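PDB 4TPS: sporulation inhibitor of replication protein SirA from Bacillus subtilis, which inhibits the initiation of DNA replication during sporulation by acting on the initiator DnaA, preventing overinitiation and thus enforcing diploidy. Local coordinates for residues A[9-14]-A[116-121]. Residues are numbered along the deposited sequence; the frame is centred on the assembly and turned at random.
With ACT (acetate ion), chain F.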
loop_
_atom_site.group_PDB
_atom_site.type_symbol
_atom_site.label_atom_id
_atom_site.label_comp_id
_atom_site.label_asym_id
_atom_site.label_seq_id
_atom_site.Cartn_x
_atom_site.Cartn_y
_atom_site.Cartn_z
ATOM N N ARG A 9 -4.461 6.647 21.598
ATOM C CA ARG A 9 -4.415 6.605 20.152
ATOM C C ARG A 9 -3.387 5.569 19.675
ATOM O O ARG A 9 -2.384 5.339 20.331
ATOM C CB ARG A 9 -4.060 8.002 19.600
ATOM C CG ARG A 9 -5.164 9.031 19.725
ATOM C CD ARG A 9 -5.226 9.673 21.106
ATOM N NE ARG A 9 -4.021 10.437 21.370
ATOM C CZ ARG A 9 -3.772 11.053 22.517
ATOM N NH1 ARG A 9 -2.662 11.777 22.672
ATOM N NH2 ARG A 9 -4.613 10.909 23.526
ATOM N N HIS A 10 -3.703 4.889 18.567
ATOM C CA HIS A 10 -2.803 3.864 18.023
ATOM C C HIS A 10 -2.795 4.030 16.526
ATOM O O HIS A 10 -3.811 3.783 15.853
ATOM C CB HIS A 10 -3.317 2.480 18.408
ATOM C CG HIS A 10 -2.409 1.353 17.999
ATOM N ND1 HIS A 10 -2.716 0.017 18.212
ATOM C CD2 HIS A 10 -1.156 1.368 17.502
ATOM C CE1 HIS A 10 -1.686 -0.725 17.815
ATOM N NE2 HIS A 10 -0.735 0.078 17.387
ATOM N N TYR A 11 -1.681 4.538 15.999
ATOM C CA TYR A 11 -1.586 4.812 14.555
ATOM C C TYR A 11 -0.636 3.813 13.901
ATOM O O TYR A 11 0.457 3.485 14.461
ATOM C CB TYR A 11 -0.965 6.177 14.336
ATOM C CG TYR A 11 -1.663 7.297 14.958
ATOM C CD1 TYR A 11 -2.723 7.915 14.343
ATOM C CD2 TYR A 11 -1.253 7.756 16.241
ATOM C CE1 TYR A 11 -3.354 8.987 14.952
ATOM C CE2 TYR A 11 -1.847 8.825 16.825
ATOM C CZ TYR A 11 -2.892 9.442 16.200
ATOM O OH TYR A 11 -3.435 10.533 16.878
ATOM N N TYR A 12 -1.035 3.346 12.718
ATOM C CA TYR A 12 -0.141 2.652 11.793
ATOM C C TYR A 12 0.162 3.651 10.681
ATOM O O TYR A 12 -0.765 4.235 10.085
ATOM C CB TYR A 12 -0.836 1.414 11.273
ATOM C CG TYR A 12 -1.053 0.371 12.319
ATOM C CD1 TYR A 12 -2.116 0.438 13.153
ATOM C CD2 TYR A 12 -0.202 -0.695 12.446
ATOM C CE1 TYR A 12 -2.354 -0.550 14.110
ATOM C CE2 TYR A 12 -0.408 -1.655 13.374
ATOM C CZ TYR A 12 -1.503 -1.601 14.216
ATOM O OH TYR A 12 -1.622 -2.631 15.187
ATOM N N THR A 13 1.456 3.888 10.461
ATOM C CA THR A 13 1.907 4.939 9.556
ATOM C C THR A 13 2.810 4.329 8.514
ATOM O O THR A 13 3.738 3.577 8.836
ATOM C CB THR A 13 2.581 6.059 10.316
ATOM O OG1 THR A 13 1.708 6.568 11.335
ATOM C CG2 THR A 13 2.934 7.222 9.428
ATOM N N TYR A 14 2.428 4.538 7.243
ATOM C CA TYR A 14 3.231 4.038 6.097
ATOM C C TYR A 14 3.687 5.185 5.208
ATOM O O TYR A 14 3.046 6.229 5.139
ATOM C CB TYR A 14 2.378 3.061 5.256
ATOM C CG TYR A 14 2.124 1.725 5.901
ATOM C CD1 TYR A 14 1.073 1.550 6.813
ATOM C CD2 TYR A 14 2.854 0.623 5.535
ATOM C CE1 TYR A 14 0.803 0.303 7.353
ATOM C CE2 TYR A 14 2.600 -0.645 6.074
ATOM C CZ TYR A 14 1.584 -0.792 6.996
ATOM O OH TYR A 14 1.322 -1.999 7.529
ATOM N N GLU A 116 -0.308 16.739 21.763
ATOM C CA GLU A 116 1.136 17.022 21.620
ATOM C C GLU A 116 2.026 15.763 21.567
ATOM O O GLU A 116 3.105 15.790 20.950
ATOM C CB GLU A 116 1.655 17.966 22.717
ATOM C CG GLU A 116 3.056 18.448 22.438
ATOM C CD GLU A 116 3.221 19.169 21.066
ATOM O OE1 GLU A 116 2.299 19.931 20.665
ATOM O OE2 GLU A 116 4.268 18.974 20.379
ATOM N N ALA A 117 1.595 14.700 22.256
ATOM C CA ALA A 117 2.407 13.502 22.389
ATOM C C ALA A 117 2.767 12.891 21.013
ATOM O O ALA A 117 3.928 12.730 20.687
ATOM C CB ALA A 117 1.722 12.473 23.332
ATOM N N GLU A 118 1.765 12.564 20.226
ATOM C CA GLU A 118 1.991 12.034 18.877
ATOM C C GLU A 118 2.512 13.104 17.913
ATOM O O GLU A 118 3.280 12.790 16.994
ATOM C CB GLU A 118 0.759 11.313 18.258
ATOM C CG GLU A 118 -0.531 12.096 18.162
ATOM C CD GLU A 118 -1.429 11.819 19.351
ATOM O OE1 GLU A 118 -1.015 12.204 20.479
ATOM O OE2 GLU A 118 -2.517 11.238 19.165
ATOM N N THR A 119 2.160 14.368 18.187
ATOM C CA THR A 119 2.537 15.474 17.323
ATOM C C THR A 119 4.066 15.598 17.283
ATOM O O THR A 119 4.625 15.959 16.259
ATOM C CB THR A 119 1.878 16.779 17.800
ATOM O OG1 THR A 119 0.450 16.659 17.615
ATOM C CG2 THR A 119 2.400 17.960 17.011
ATOM N N ILE A 120 4.731 15.331 18.401
ATOM C CA ILE A 120 6.191 15.391 18.416
ATOM C C ILE A 120 6.793 14.459 17.320
ATOM O O ILE A 120 7.684 14.862 16.556
ATOM C CB ILE A 120 6.755 15.098 19.818
ATOM C CG1 ILE A 120 6.504 16.353 20.707
ATOM C CG2 ILE A 120 8.224 14.785 19.769
ATOM C CD1 ILE A 120 6.861 16.171 22.132
ATOM N N PHE A 121 6.246 13.248 17.231
ATOM C CA PHE A 121 6.689 12.300 16.222
ATOM C C PHE A 121 6.219 12.695 14.809
ATOM O O PHE A 121 6.986 12.611 13.848
ATOM C CB PHE A 121 6.248 10.900 16.583
ATOM C CG PHE A 121 6.938 10.335 17.822
ATOM C CD1 PHE A 121 8.299 10.213 17.868
ATOM C CD2 PHE A 121 6.203 9.872 18.885
ATOM C CE1 PHE A 121 8.966 9.697 18.973
ATOM C CE2 PHE A 121 6.838 9.350 20.007
ATOM C CZ PHE A 121 8.221 9.265 20.035
HETATM C C ACT F . -5.390 -2.024 19.392
HETATM O O ACT F . -5.138 -0.811 19.173
HETATM O OXT ACT F . -4.602 -2.944 18.996
HETATM C CH3 ACT F . -6.655 -2.413 20.123
#
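Two bends in the side chain of Arg9, at chi2 (82°) and chi3 (65°), turn the flank of its guanidinium toward Glu118, whose own CG is wedged between backbone N and carbonyl carbon (chi1 56°); a further bend at chi2 directs its carboxylate from helix 116-128 toward strand 9-16. The two charged groups lie nearly coplanar and pair side-on: Arg9 NE donates to Glu118 OE2 at 2.8 Å, and Arg9 NH1 gives an almost straight bond, also 2.8 Å, to Glu118 OE1. Both oxygens accept through their syn lone pairs, which leaves the anti lone pair of OE2 for a third donor. Tyr11 supplies it, its OH lying 2.6 Å from Glu118 OE2, with the ring steeply inclined to the carboxylate plane and meeting that oxygen at its edge. Tyrosine suits this place because its ring can sit in the core, edge-to-face with Phe122, while the hydroxyl still satisfies a buried charge; Arg141 also bonds to that hydroxyl. Glutamate is long enough to bridge the gap between helix and sheet, and arginine offers parallel N-H groups that match its two oxygens. Replacing Glu118 by an alanine removes the carboxylate, which would probably leave the Arg9 charge without its mate and the Tyr11 hydroxyl without this acceptor. Arg9 NH2 bonds to the carbonyl of Gly113, at the end of neighbouring strand 106-113. Arg9 and Tyr11, alternate residues on one face of the strand, thus hold the first turn of helix 116-128 against the antiparallel sheet, through a bidentate salt bridge to a buried glutamate within an alpha+beta fold.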